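Long-range contacts in fructosyl amine: oxygen oxidoreductase (Aspergillus fumigatus, PDB 3DJE), which oxidatively deglycates fructosyl amino acids (Amadori compounds), using a covalently held FAD and molecular oxygen: residues Asp279-Gly283 with Thr408-Gly414; Gln230-Trp236 with Ile334-Thr340; Ala22-Arg27 with Glu170-Val176; Leu346-His350 with Leu376-Met381. All blocks are in the same frame, centred on the assembly; numbering follows the deposited sequence. Where two conformers were deposited one is given.

Contact 1 (Asp279-Gly283 with Thr408-Gly414); sequences DEHPG and TLGRFGG. With FSA (1-S-(carboxymethyl)-1-thio-beta-D-fructopyranose), chain D.
E280, H281 and P282, in an irregular part of strand 274-289, meet R411, F412 and G413 of the loop between helix 397-400 and strand 419-420 in a buried contact that forms one wall of the sugar pocket. The backbones do not pair as strands; they touch through CA-H...O contacts, G413 CA on E280 O at 3.4 Å and H281 CA on F412 O at 3.2 Å. G413, without a side chain, lets the two backbones approach this closely. Beside this, P282 CB lies alongside T408 CG2, 3.9 Å away, both pointing the same way. T408 to R411 form a type I' turn.

The two pocket side chains reach the ligand from separate segments. E280 sets off with CG anti to its N (chi1 -176°), and the bend at chi2 turns the carboxylate to the sugar, where OE1 accepts from FSA O3 at 2.5 Å and OE2 from FSA O4 at 2.7 Å. A water bridges OE2 to F412 N. R411 runs extended from CG to NE: NE donates to FSA O4 at 2.9 Å and, weakly, to O5, while NH2 donates to O5 at 3.0 Å. Its NH1 forms a salt bridge with D339 and also donates to a second water, which donates in turn to P282 O and, weakly, to T408 O.

FSA O4 thus gives its proton to a carboxylate and accepts from a guanidinium group, an arrangement that probably polarises this hydroxyl. E280 accepts from O3 and O4 while R411 donates to O4 and O5, which probably fixes how the sugar is turned in the pocket.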
# COMPACT_ATOMS: atom_id res chain seq x y z
N ASP A 279 -6.06 -12.66 2.97
CA ASP A 279 -5.22 -13.83 3.25
C ASP A 279 -3.75 -13.43 3.11
O ASP A 279 -3.35 -12.93 2.07
CB ASP A 279 -5.55 -14.99 2.31
CG ASP A 279 -5.42 -14.64 0.81
OD1 ASP A 279 -6.02 -13.63 0.36
OD2 ASP A 279 -4.74 -15.40 0.08
N GLU A 280 -2.95 -13.65 4.15
CA GLU A 280 -1.54 -13.29 4.08
C GLU A 280 -0.70 -14.34 3.35
O GLU A 280 -0.91 -15.54 3.49
CB GLU A 280 -0.98 -12.96 5.48
CG GLU A 280 0.48 -12.47 5.53
CD GLU A 280 0.76 -11.13 4.80
OE1 GLU A 280 -0.20 -10.41 4.43
OE2 GLU A 280 1.96 -10.82 4.60
N HIS A 281 0.24 -13.84 2.56
CA HIS A 281 1.16 -14.66 1.76
C HIS A 281 2.24 -13.75 1.20
O HIS A 281 2.11 -12.52 1.28
CB HIS A 281 0.41 -15.41 0.65
CG HIS A 281 -0.39 -14.52 -0.25
ND1 HIS A 281 0.19 -13.70 -1.21
CD2 HIS A 281 -1.73 -14.31 -0.34
CE1 HIS A 281 -0.76 -13.04 -1.85
NE2 HIS A 281 -1.93 -13.40 -1.36
N PRO A 282 3.35 -14.33 0.70
CA PRO A 282 4.45 -13.52 0.16
C PRO A 282 4.20 -12.79 -1.19
O PRO A 282 5.11 -12.10 -1.65
CB PRO A 282 5.61 -14.52 0.04
CG PRO A 282 5.19 -15.70 0.89
CD PRO A 282 3.72 -15.76 0.72
N GLY A 283 3.02 -12.93 -1.76
CA GLY A 283 2.63 -12.16 -2.95
C GLY A 283 2.62 -12.95 -4.24
O GLY A 283 3.24 -14.03 -4.33
N THR A 408 11.07 -13.97 -0.38
CA THR A 408 9.81 -13.74 0.33
C THR A 408 9.79 -12.43 1.12
O THR A 408 8.74 -11.99 1.60
CB THR A 408 9.46 -14.92 1.27
OG1 THR A 408 10.58 -15.19 2.13
CG2 THR A 408 9.12 -16.17 0.46
N LEU A 409 10.97 -11.82 1.28
CA LEU A 409 11.12 -10.48 1.89
C LEU A 409 10.43 -10.32 3.24
O LEU A 409 9.77 -9.31 3.50
CB LEU A 409 10.65 -9.38 0.92
CG LEU A 409 11.50 -9.24 -0.35
CD1 LEU A 409 10.83 -8.31 -1.35
CD2 LEU A 409 12.89 -8.78 -0.03
N GLY A 410 10.59 -11.33 4.10
CA GLY A 410 10.06 -11.28 5.45
C GLY A 410 8.57 -11.53 5.57
O GLY A 410 8.01 -11.39 6.66
N ARG A 411 7.93 -11.91 4.47
CA ARG A 411 6.51 -12.26 4.49
C ARG A 411 6.31 -13.77 4.63
O ARG A 411 7.15 -14.56 4.20
CB ARG A 411 5.80 -11.77 3.23
CG ARG A 411 5.87 -10.26 3.01
CD ARG A 411 5.05 -9.90 1.78
NE ARG A 411 4.93 -8.46 1.56
CZ ARG A 411 5.65 -7.76 0.69
NH1 ARG A 411 6.60 -8.35 -0.05
NH2 ARG A 411 5.43 -6.45 0.54
N PHE A 412 5.16 -14.13 5.20
CA PHE A 412 4.79 -15.52 5.45
C PHE A 412 3.36 -15.79 5.00
O PHE A 412 2.66 -14.88 4.54
CB PHE A 412 4.95 -15.84 6.94
CG PHE A 412 6.37 -15.81 7.40
CD1 PHE A 412 7.19 -16.92 7.24
CD2 PHE A 412 6.91 -14.65 7.96
CE1 PHE A 412 8.52 -16.90 7.65
CE2 PHE A 412 8.25 -14.61 8.36
CZ PHE A 412 9.05 -15.73 8.21
N GLY A 413 2.93 -17.04 5.12
CA GLY A 413 1.54 -17.40 4.82
C GLY A 413 1.38 -18.21 3.54
O GLY A 413 2.23 -18.17 2.65
N GLY A 414 0.27 -18.95 3.46
CA GLY A 414 -0.00 -19.77 2.28
C GLY A 414 1.16 -20.73 2.05
O GLY A 414 1.64 -21.35 3.00
OAB FSA D . 1.78 -1.92 6.74
CAL FSA D . 0.95 -2.56 7.42
OAA FSA D . 0.82 -2.37 8.66
CAH FSA D . 0.07 -3.62 6.78
SAK FSA D . 0.47 -3.90 5.09
C1 FSA D . -0.71 -5.21 4.85
C2 FSA D . -0.32 -6.08 3.65
O2 FSA D . -1.48 -6.81 3.20
C3 FSA D . 0.78 -7.08 4.03
O3 FSA D . 0.29 -8.02 5.00
C4 FSA D . 1.35 -7.79 2.80
O4 FSA D . 2.50 -8.56 3.18
C5 FSA D . 1.77 -6.80 1.71
O5 FSA D . 2.93 -6.07 2.11
C6 FSA D . 0.62 -5.86 1.41
O6 FSA D . 0.19 -5.22 2.62
O HOH W 1 3.55 -12.00 6.33
O HOH W 2 7.45 -11.06 -0.64

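Contact 2 (Gln230-Trp236 with Ile334-Thr340); sequences QLRPTAW and ICWCADT. With FAD (flavin-adenine dinucleotide), chain C; FSA (1-S-(carboxymethyl)-1-thio-beta-D-fructopyranose), chain D.
R232 and D339 lie side by side and are joined by a salt bridge, NH2 to OD2 at 2.9 Å, with guanidinium and carboxylate planes 67° apart. OD2 is met on its anti side and also serves R411, while R232 NH1 is spent on the carbonyls of W405 and D407. A bend at chi3 (68°) brings R232 NE to T234 OG1, 2.9 Å away; that hydroxyl donates to R232 O, which D339 N reaches from the opposite face of the carbonyl plane. Paired backbone bonds join R232 with D339, T234 with C337 and W236 with C335 across antiparallel strands.

On the sheet face of P233 and A235, A235 CB sits over the six-membered ring of W336, 3.6 Å from its centroid. On the other face, the W236 ring turns its edge to D339, CH2 to OD2 at 3.7 Å, and offers one face to the sugar, its CE2 lying 3.6 Å from FSA C5. C335 SG is bonded to the flavin C8M at 1.7 Å, and C337 SG comes within 3.1 Å of FAD O3'. A cysteine thioether at the flavin 8-methyl beside a substrate-facing sheet is the flavin site of the MSOX/MTOX family.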
# COMPACT_ATOMS: atom_id res chain seq x y z
N GLN A 230 15.43 -2.63 -9.48
CA GLN A 230 15.07 -2.15 -8.12
C GLN A 230 13.63 -2.42 -7.71
O GLN A 230 13.33 -2.47 -6.51
CB GLN A 230 15.37 -0.67 -7.95
CG GLN A 230 16.84 -0.33 -7.82
CD GLN A 230 17.05 1.16 -7.81
OE1 GLN A 230 17.05 1.79 -6.75
NE2 GLN A 230 17.20 1.75 -8.99
N LEU A 231 12.72 -2.60 -8.68
CA LEU A 231 11.30 -2.79 -8.33
C LEU A 231 10.76 -4.16 -8.75
O LEU A 231 10.98 -4.58 -9.88
CB LEU A 231 10.43 -1.69 -8.95
CG LEU A 231 10.72 -0.22 -8.60
CD1 LEU A 231 9.79 0.70 -9.40
CD2 LEU A 231 10.55 0.01 -7.10
N ARG A 232 10.05 -4.83 -7.85
CA ARG A 232 9.33 -6.06 -8.19
C ARG A 232 7.84 -5.82 -8.00
O ARG A 232 7.34 -5.88 -6.86
CB ARG A 232 9.77 -7.25 -7.31
CG ARG A 232 9.09 -8.56 -7.72
CD ARG A 232 9.35 -9.69 -6.69
NE ARG A 232 8.68 -9.42 -5.41
CZ ARG A 232 8.87 -10.14 -4.31
NH1 ARG A 232 9.73 -11.16 -4.31
NH2 ARG A 232 8.22 -9.82 -3.18
N PRO A 233 7.11 -5.54 -9.10
CA PRO A 233 5.65 -5.47 -8.99
C PRO A 233 5.09 -6.78 -8.44
O PRO A 233 5.40 -7.86 -8.96
CB PRO A 233 5.20 -5.22 -10.43
CG PRO A 233 6.35 -4.53 -11.05
CD PRO A 233 7.56 -5.24 -10.47
N THR A 234 4.28 -6.67 -7.38
CA THR A 234 3.77 -7.85 -6.66
C THR A 234 2.36 -7.55 -6.18
O THR A 234 2.02 -6.39 -5.87
CB THR A 234 4.69 -8.21 -5.47
OG1 THR A 234 6.06 -8.17 -5.90
CG2 THR A 234 4.38 -9.62 -4.96
N ALA A 235 1.53 -8.58 -6.12
CA ALA A 235 0.12 -8.39 -5.83
C ALA A 235 -0.36 -9.21 -4.64
O ALA A 235 0.10 -10.34 -4.41
CB ALA A 235 -0.71 -8.71 -7.05
N TRP A 236 -1.34 -8.64 -3.94
CA TRP A 236 -2.03 -9.30 -2.84
C TRP A 236 -3.53 -9.34 -3.14
O TRP A 236 -4.00 -8.78 -4.15
CB TRP A 236 -1.69 -8.64 -1.48
CG TRP A 236 -0.28 -9.04 -1.10
CD1 TRP A 236 0.09 -10.13 -0.36
CD2 TRP A 236 0.94 -8.41 -1.54
NE1 TRP A 236 1.46 -10.21 -0.29
CE2 TRP A 236 2.00 -9.17 -1.00
CE3 TRP A 236 1.23 -7.26 -2.30
CZ2 TRP A 236 3.35 -8.83 -1.21
CZ3 TRP A 236 2.58 -6.92 -2.51
CH2 TRP A 236 3.62 -7.71 -1.96
N ILE A 334 -7.56 -8.27 -6.82
CA ILE A 334 -6.11 -8.22 -6.60
C ILE A 334 -5.66 -6.75 -6.49
O ILE A 334 -6.30 -5.83 -7.04
CB ILE A 334 -5.33 -9.01 -7.66
CG1 ILE A 334 -5.46 -8.35 -9.04
CG2 ILE A 334 -5.84 -10.49 -7.70
CD1 ILE A 334 -4.59 -9.02 -10.13
N CYS A 335 -4.57 -6.54 -5.77
CA CYS A 335 -4.10 -5.23 -5.40
C CYS A 335 -2.58 -5.24 -5.52
O CYS A 335 -1.92 -6.11 -4.94
CB CYS A 335 -4.54 -5.01 -3.94
SG CYS A 335 -3.84 -3.59 -3.09
N TRP A 336 -2.03 -4.28 -6.28
CA TRP A 336 -0.61 -4.31 -6.65
C TRP A 336 0.22 -3.24 -5.97
O TRP A 336 -0.23 -2.10 -5.82
CB TRP A 336 -0.45 -4.07 -8.14
CG TRP A 336 -0.88 -5.21 -9.02
CD1 TRP A 336 -2.13 -5.44 -9.50
CD2 TRP A 336 -0.05 -6.26 -9.52
NE1 TRP A 336 -2.14 -6.58 -10.28
CE2 TRP A 336 -0.87 -7.10 -10.31
CE3 TRP A 336 1.32 -6.58 -9.37
CZ2 TRP A 336 -0.38 -8.24 -10.96
CZ3 TRP A 336 1.81 -7.72 -10.02
CH2 TRP A 336 0.95 -8.54 -10.80
N CYS A 337 1.45 -3.61 -5.61
CA CYS A 337 2.45 -2.62 -5.20
C CYS A 337 3.78 -3.06 -5.82
O CYS A 337 3.79 -3.88 -6.76
CB CYS A 337 2.51 -2.48 -3.68
SG CYS A 337 3.39 -0.99 -3.06
N ALA A 338 4.88 -2.52 -5.32
CA ALA A 338 6.19 -2.92 -5.84
C ALA A 338 7.25 -2.88 -4.77
O ALA A 338 7.43 -1.86 -4.10
CB ALA A 338 6.60 -2.06 -7.03
N ASP A 339 7.94 -4.01 -4.62
CA ASP A 339 8.91 -4.19 -3.54
C ASP A 339 10.32 -3.89 -4.03
O ASP A 339 10.75 -4.38 -5.10
CB ASP A 339 8.93 -5.65 -3.06
CG ASP A 339 7.72 -6.04 -2.26
OD1 ASP A 339 7.27 -5.25 -1.40
OD2 ASP A 339 7.26 -7.17 -2.47
N THR A 340 11.04 -3.09 -3.25
CA THR A 340 12.49 -2.96 -3.43
C THR A 340 13.15 -4.20 -2.79
O THR A 340 12.49 -4.99 -2.11
CB THR A 340 13.03 -1.68 -2.79
OG1 THR A 340 12.67 -1.68 -1.40
CG2 THR A 340 12.44 -0.41 -3.49
PA FAD C . -0.85 3.37 -6.09
O1A FAD C . -1.63 4.00 -5.02
O2A FAD C . -1.23 1.99 -6.54
O5B FAD C . -0.89 4.41 -7.28
C5B FAD C . -0.35 4.14 -8.57
C4B FAD C . -1.10 5.03 -9.56
O4B FAD C . -0.35 4.88 -10.79
C3B FAD C . -2.50 4.43 -9.80
O3B FAD C . -3.53 5.37 -9.46
C2B FAD C . -2.46 4.14 -11.31
O2B FAD C . -3.74 4.43 -11.97
C1B FAD C . -1.30 5.05 -11.79
N9A FAD C . -0.91 4.61 -13.17
C8A FAD C . -0.79 3.36 -13.65
N7A FAD C . -0.47 3.42 -14.96
C5A FAD C . -0.38 4.71 -15.30
C6A FAD C . -0.11 5.39 -16.49
N6A FAD C . 0.14 4.69 -17.62
N1A FAD C . -0.10 6.73 -16.49
C2A FAD C . -0.35 7.43 -15.37
N3A FAD C . -0.62 6.82 -14.22
C4A FAD C . -0.64 5.47 -14.16
N1 FAD C . -0.20 -0.14 3.28
C2 FAD C . -0.36 0.30 4.59
O2 FAD C . 0.26 1.27 5.03
N3 FAD C . -1.25 -0.37 5.43
C4 FAD C . -1.97 -1.48 4.99
O4 FAD C . -2.75 -2.06 5.76
C4X FAD C . -1.78 -1.93 3.68
N5 FAD C . -2.47 -3.05 3.21
C5X FAD C . -2.41 -3.38 1.86
C6 FAD C . -3.26 -4.36 1.38
C7 FAD C . -3.26 -4.68 0.02
C7M FAD C . -4.21 -5.80 -0.45
C8 FAD C . -2.43 -4.00 -0.86
C8M FAD C . -2.49 -4.31 -2.37
C9 FAD C . -1.58 -3.00 -0.37
C9A FAD C . -1.57 -2.67 1.00
N10 FAD C . -0.73 -1.68 1.52
C10 FAD C . -0.90 -1.25 2.84
C1' FAD C . 0.32 -1.07 0.69
C2' FAD C . -0.18 0.25 0.09
O2' FAD C . -1.55 0.09 -0.36
C3' FAD C . 0.72 0.65 -1.07
O3' FAD C . 2.10 0.53 -0.65
C4' FAD C . 0.49 2.11 -1.50
O4' FAD C . -0.90 2.41 -1.62
C5' FAD C . 1.17 2.33 -2.85
O5' FAD C . 1.02 3.70 -3.25
P FAD C . 1.57 4.20 -4.67
O1P FAD C . 3.01 3.80 -4.80
O2P FAD C . 1.16 5.61 -4.79
O3P FAD C . 0.73 3.35 -5.75
OAB FSA D . 1.78 -1.92 6.74
CAL FSA D . 0.95 -2.56 7.42
OAA FSA D . 0.82 -2.37 8.66
CAH FSA D . 0.07 -3.62 6.78
SAK FSA D . 0.47 -3.90 5.09
C1 FSA D . -0.71 -5.21 4.85
C2 FSA D . -0.32 -6.08 3.65
O2 FSA D . -1.48 -6.81 3.20
C3 FSA D . 0.78 -7.08 4.03
O3 FSA D . 0.29 -8.02 5.00
C4 FSA D . 1.35 -7.79 2.80
O4 FSA D . 2.50 -8.56 3.18
C5 FSA D . 1.77 -6.80 1.71
O5 FSA D . 2.93 -6.07 2.11
C6 FSA D . 0.62 -5.86 1.41
O6 FSA D . 0.19 -5.22 2.62

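Contact 3 (Ala22-Arg27 with Glu170-Val176); sequences ALHLAR and EAQRMGV
A26 CB rests against M174 CB at 3.8 Å and V176 CG2 at 4.0 Å, in a close contact in which alanines of helix 16-27 meet the end of helix 160-173. One turn earlier, A22 CB touches both A171 CB and V176 CG1, each at 4.1 Å. The short alanine side chains let the backbones come near each other, L23 and A171 being the closest pair. M174, a selenomethionine, bends at chi3 (76°) and brings its CE to 3.4 Å from A26 O, over the last turn of helix 16-27. Next to this, L23 CD1 packs on the aliphatic part of E170, 3.7 Å from CG.

Helix 16-27 is the first helix of the Rossmann-type FAD-binding domain, following strand 9-12 and the glycine-rich turn, whose G13, G15 and G18 are consistent with the GxGxxG pattern of such folds. Helix 160-173 leads into strand 177-180 at the edge of the same sheet. A Schellman motif ends it: G175 takes a positive phi, and V176 N bonds back to A171 O. This reversal lays V176 between the helix and the sheet, where it also touches V33 and V35; A22 reaches V35 and I11 from its own side.

The outer shell is polar. R27 stretches out from CG to NE with L23 CD2 over one guanidinium face; NE donates to a water at 2.8 Å, and that water donates to E170 OE2 at 2.7 Å. E170 OE1 takes R173 NH1 on its anti lone pair in a salt bridge, the oxygen lying in the guanidinium plane, and R27 NH1 forms a salt bridge with D84.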
# COMPACT_ATOMS: atom_id res chain seq x y z
N ALA A 22 1.04 15.79 -4.82
CA ALA A 22 0.22 16.90 -5.34
C ALA A 22 -0.22 17.83 -4.21
O ALA A 22 -0.10 19.06 -4.31
CB ALA A 22 -0.97 16.36 -6.10
N LEU A 23 -0.70 17.23 -3.12
CA LEU A 23 -1.16 17.98 -1.96
C LEU A 23 -0.05 18.81 -1.36
O LEU A 23 -0.23 20.01 -1.09
CB LEU A 23 -1.74 17.02 -0.91
CG LEU A 23 -2.20 17.70 0.38
CD1 LEU A 23 -3.35 18.68 0.11
CD2 LEU A 23 -2.59 16.63 1.42
N HIS A 24 1.12 18.18 -1.16
CA HIS A 24 2.23 18.88 -0.54
C HIS A 24 2.85 19.94 -1.43
O HIS A 24 3.25 21.00 -0.94
CB HIS A 24 3.23 17.91 0.07
CG HIS A 24 2.70 17.26 1.31
ND1 HIS A 24 2.58 17.95 2.50
CD2 HIS A 24 2.20 16.02 1.53
CE1 HIS A 24 2.07 17.14 3.41
NE2 HIS A 24 1.82 15.97 2.85
N LEU A 25 2.86 19.71 -2.74
CA LEU A 25 3.31 20.78 -3.65
C LEU A 25 2.39 21.99 -3.50
O LEU A 25 2.87 23.13 -3.39
CB LEU A 25 3.30 20.31 -5.11
CG LEU A 25 4.46 19.41 -5.52
CD1 LEU A 25 4.17 18.76 -6.88
CD2 LEU A 25 5.82 20.13 -5.58
N ALA A 26 1.08 21.74 -3.50
CA ALA A 26 0.08 22.80 -3.38
C ALA A 26 0.25 23.53 -2.05
O ALA A 26 0.24 24.77 -2.01
CB ALA A 26 -1.34 22.25 -3.51
N ARG A 27 0.43 22.78 -0.97
CA ARG A 27 0.63 23.42 0.35
C ARG A 27 1.89 24.26 0.42
O ARG A 27 1.94 25.25 1.16
CB ARG A 27 0.64 22.38 1.48
CG ARG A 27 -0.72 21.77 1.71
CD ARG A 27 -0.61 20.76 2.85
NE ARG A 27 -1.92 20.30 3.28
CZ ARG A 27 -2.12 19.43 4.27
NH1 ARG A 27 -1.07 18.94 4.93
NH2 ARG A 27 -3.35 19.06 4.60
N GLU A 170 -8.60 18.28 -2.06
CA GLU A 170 -7.92 19.44 -1.46
C GLU A 170 -6.81 19.96 -2.38
O GLU A 170 -6.68 21.16 -2.59
CB GLU A 170 -7.37 19.07 -0.08
CG GLU A 170 -6.63 20.23 0.60
CD GLU A 170 -7.53 21.25 1.30
OE1 GLU A 170 -8.72 21.40 0.96
OE2 GLU A 170 -7.00 21.94 2.20
N ALA A 171 -6.02 19.06 -2.96
CA ALA A 171 -4.98 19.48 -3.93
C ALA A 171 -5.63 20.26 -5.07
O ALA A 171 -5.13 21.32 -5.50
CB ALA A 171 -4.24 18.26 -4.47
N GLN A 172 -6.76 19.75 -5.54
CA GLN A 172 -7.46 20.31 -6.69
C GLN A 172 -8.01 21.70 -6.36
O GLN A 172 -7.89 22.63 -7.17
CB GLN A 172 -8.57 19.37 -7.12
CG GLN A 172 -9.32 19.84 -8.35
CD GLN A 172 -10.43 18.90 -8.70
OE1 GLN A 172 -11.30 18.62 -7.88
NE2 GLN A 172 -10.42 18.41 -9.94
N ARG A 173 -8.60 21.86 -5.18
CA ARG A 173 -9.14 23.18 -4.84
C ARG A 173 -8.04 24.22 -4.64
O ARG A 173 -8.27 25.43 -4.80
CB ARG A 173 -10.14 23.13 -3.68
CG ARG A 173 -9.59 22.83 -2.32
CD ARG A 173 -10.71 22.92 -1.26
NE ARG A 173 -11.77 21.97 -1.57
CZ ARG A 173 -11.84 20.72 -1.10
NH1 ARG A 173 -10.91 20.25 -0.25
NH2 ARG A 173 -12.84 19.95 -1.47
N MSE A 174 -6.84 23.74 -4.33
CA MSE A 174 -5.66 24.59 -4.22
C MSE A 174 -4.95 24.82 -5.56
O MSE A 174 -3.90 25.45 -5.60
CB MSE A 174 -4.69 24.04 -3.19
CG MSE A 174 -5.30 24.00 -1.81
SE MSE A 174 -4.02 23.20 -0.64
CE MSE A 174 -2.82 24.70 -0.44
N GLY A 175 -5.53 24.29 -6.63
CA GLY A 175 -5.10 24.63 -7.98
C GLY A 175 -4.47 23.52 -8.80
O GLY A 175 -4.15 23.73 -9.98
N VAL A 176 -4.30 22.35 -8.20
CA VAL A 176 -3.71 21.22 -8.94
C VAL A 176 -4.70 20.73 -10.01
O VAL A 176 -5.91 20.58 -9.74
CB VAL A 176 -3.28 20.07 -8.00
CG1 VAL A 176 -2.78 18.84 -8.80
CG2 VAL A 176 -2.21 20.55 -7.00
O HOH W 3 -4.50 21.34 3.05

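Contact 4 (Leu346-His350 with Leu376-Met381); sequences LIDRH and LIVDAM
The R349 guanidinium turns its edge to the helix, with A380 O near its plane and M381 O at an oblique angle. The placement is doubtful in detail: chi2 (-116°) and chi3 (-107°) both depart from staggered values, and CD is modelled 3.0 Å from A380 O, uncomfortably short for a carbon and an oxygen. D348 OD1 accepts a weak bond from R349 N, and OD2 one from W395 N.

Apolar packing holds the centre. I347 points at the helix and divides its branches: CG2 sits 3.9 Å from I377 CG1 and 4.1 Å from A380 CB, while CD1 meets L376 CD2 at 3.9 Å, the two side chains crossing at a slant. A380 CB also faces the backbone of D348, 4.2 Å from its CA, where the chain turns a corner. Beyond the contact I347 leans on W17, an FAD-binding residue, and I377 on T21 and F214.

Strand 346-347 is an outermost strand of the six-stranded mixed sheet that also holds strand 9-12; it runs antiparallel to 356-360, which helix 373-382 follows in the chain. A helix packed against the edge of such a sheet, beside helix 16-27, is consistent with the Rossmann-type FAD-binding domain.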
# COMPACT_ATOMS: atom_id res chain seq x y z
N LEU A 346 11.92 4.12 -2.40
CA LEU A 346 12.77 4.65 -3.45
C LEU A 346 12.26 6.05 -3.79
O LEU A 346 11.32 6.22 -4.59
CB LEU A 346 12.78 3.73 -4.69
CG LEU A 346 13.60 4.20 -5.89
CD1 LEU A 346 15.01 4.71 -5.50
CD2 LEU A 346 13.67 3.03 -6.87
N ILE A 347 12.86 7.05 -3.14
CA ILE A 347 12.46 8.44 -3.26
C ILE A 347 13.73 9.24 -3.44
O ILE A 347 14.55 9.33 -2.52
CB ILE A 347 11.67 8.93 -2.00
CG1 ILE A 347 10.34 8.16 -1.88
CG2 ILE A 347 11.47 10.45 -2.01
CD1 ILE A 347 9.70 8.21 -0.48
N ASP A 348 13.94 9.75 -4.65
CA ASP A 348 15.19 10.41 -5.00
C ASP A 348 15.03 11.09 -6.34
O ASP A 348 14.10 10.80 -7.09
CB ASP A 348 16.31 9.36 -5.10
CG ASP A 348 17.73 9.95 -4.95
OD1 ASP A 348 17.93 11.18 -4.78
OD2 ASP A 348 18.68 9.14 -5.01
N ARG A 349 15.93 12.02 -6.62
CA ARG A 349 16.13 12.46 -7.99
C ARG A 349 16.82 11.34 -8.74
O ARG A 349 17.63 10.60 -8.16
CB ARG A 349 17.03 13.69 -8.02
CG ARG A 349 16.67 14.67 -6.93
CD ARG A 349 16.19 15.96 -7.46
NE ARG A 349 17.21 16.98 -7.27
CZ ARG A 349 18.16 17.26 -8.16
NH1 ARG A 349 18.23 16.58 -9.29
NH2 ARG A 349 19.04 18.22 -7.91
N HIS A 350 16.51 11.21 -10.03
CA HIS A 350 17.23 10.26 -10.87
C HIS A 350 18.70 10.74 -11.02
O HIS A 350 18.94 11.93 -11.19
CB HIS A 350 16.55 10.13 -12.23
CG HIS A 350 17.05 8.97 -13.02
ND1 HIS A 350 18.21 9.02 -13.78
CD2 HIS A 350 16.58 7.70 -13.15
CE1 HIS A 350 18.41 7.85 -14.35
NE2 HIS A 350 17.44 7.03 -13.98
N LEU A 376 8.31 14.45 1.70
CA LEU A 376 9.62 13.85 1.45
C LEU A 376 9.93 13.81 -0.06
O LEU A 376 11.05 14.03 -0.48
CB LEU A 376 9.69 12.44 2.06
CG LEU A 376 11.03 11.73 1.97
CD1 LEU A 376 12.15 12.53 2.71
CD2 LEU A 376 10.90 10.31 2.52
N ILE A 377 8.90 13.56 -0.86
CA ILE A 377 9.07 13.53 -2.32
C ILE A 377 9.35 14.95 -2.85
O ILE A 377 10.21 15.14 -3.74
CB ILE A 377 7.83 12.88 -3.02
CG1 ILE A 377 7.70 11.39 -2.61
CG2 ILE A 377 7.92 13.06 -4.55
CD1 ILE A 377 6.33 10.77 -2.88
N VAL A 378 8.65 15.94 -2.31
CA VAL A 378 8.94 17.35 -2.65
C VAL A 378 10.36 17.72 -2.17
O VAL A 378 11.11 18.37 -2.89
CB VAL A 378 7.87 18.32 -2.14
CG1 VAL A 378 8.25 19.78 -2.48
CG2 VAL A 378 6.53 18.00 -2.81
N ASP A 379 10.73 17.30 -0.96
CA ASP A 379 12.09 17.52 -0.48
C ASP A 379 13.14 16.98 -1.46
O ASP A 379 14.16 17.61 -1.70
CB ASP A 379 12.28 16.91 0.90
CG ASP A 379 11.65 17.74 2.02
OD1 ASP A 379 11.22 18.91 1.79
OD2 ASP A 379 11.59 17.21 3.15
N ALA A 380 12.87 15.80 -2.03
CA ALA A 380 13.80 15.23 -2.99
C ALA A 380 13.95 16.14 -4.20
O ALA A 380 15.07 16.40 -4.66
CB ALA A 380 13.34 13.83 -3.41
N MSE A 381 12.84 16.66 -4.72
CA MSE A 381 12.90 17.58 -5.86
C MSE A 381 13.74 18.80 -5.50
O MSE A 381 14.60 19.22 -6.27
CB MSE A 381 11.51 18.02 -6.32
CG MSE A 381 11.56 18.87 -7.59
SE MSE A 381 10.03 20.04 -7.94
CE MSE A 381 9.89 20.96 -6.24

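Overall arrangement
Contacts 1 and 2 lie at the flavin and sugar site: their centres are 12 Å apart, both touch FSA, and they join through R411 NH1 to D339 OD2 at 2.8 Å and a probable hydrogen bond from W236 NE1 to H281 O at 2.9 Å. Contacts 3 and 4 belong to the dinucleotide-binding part, 18 Å apart between centres, where L25 CD2 packs on V378 CG2 at 3.6 Å. Contact 4 touches contact 2 through L346 CD2, 3.6 Å from Q230 OE1, and its I377 side chain is about 8 Å from FAD. Contacts 1 and 3 lie on opposite sides of the chain's centre, about 23 Å apart at their nearest atoms.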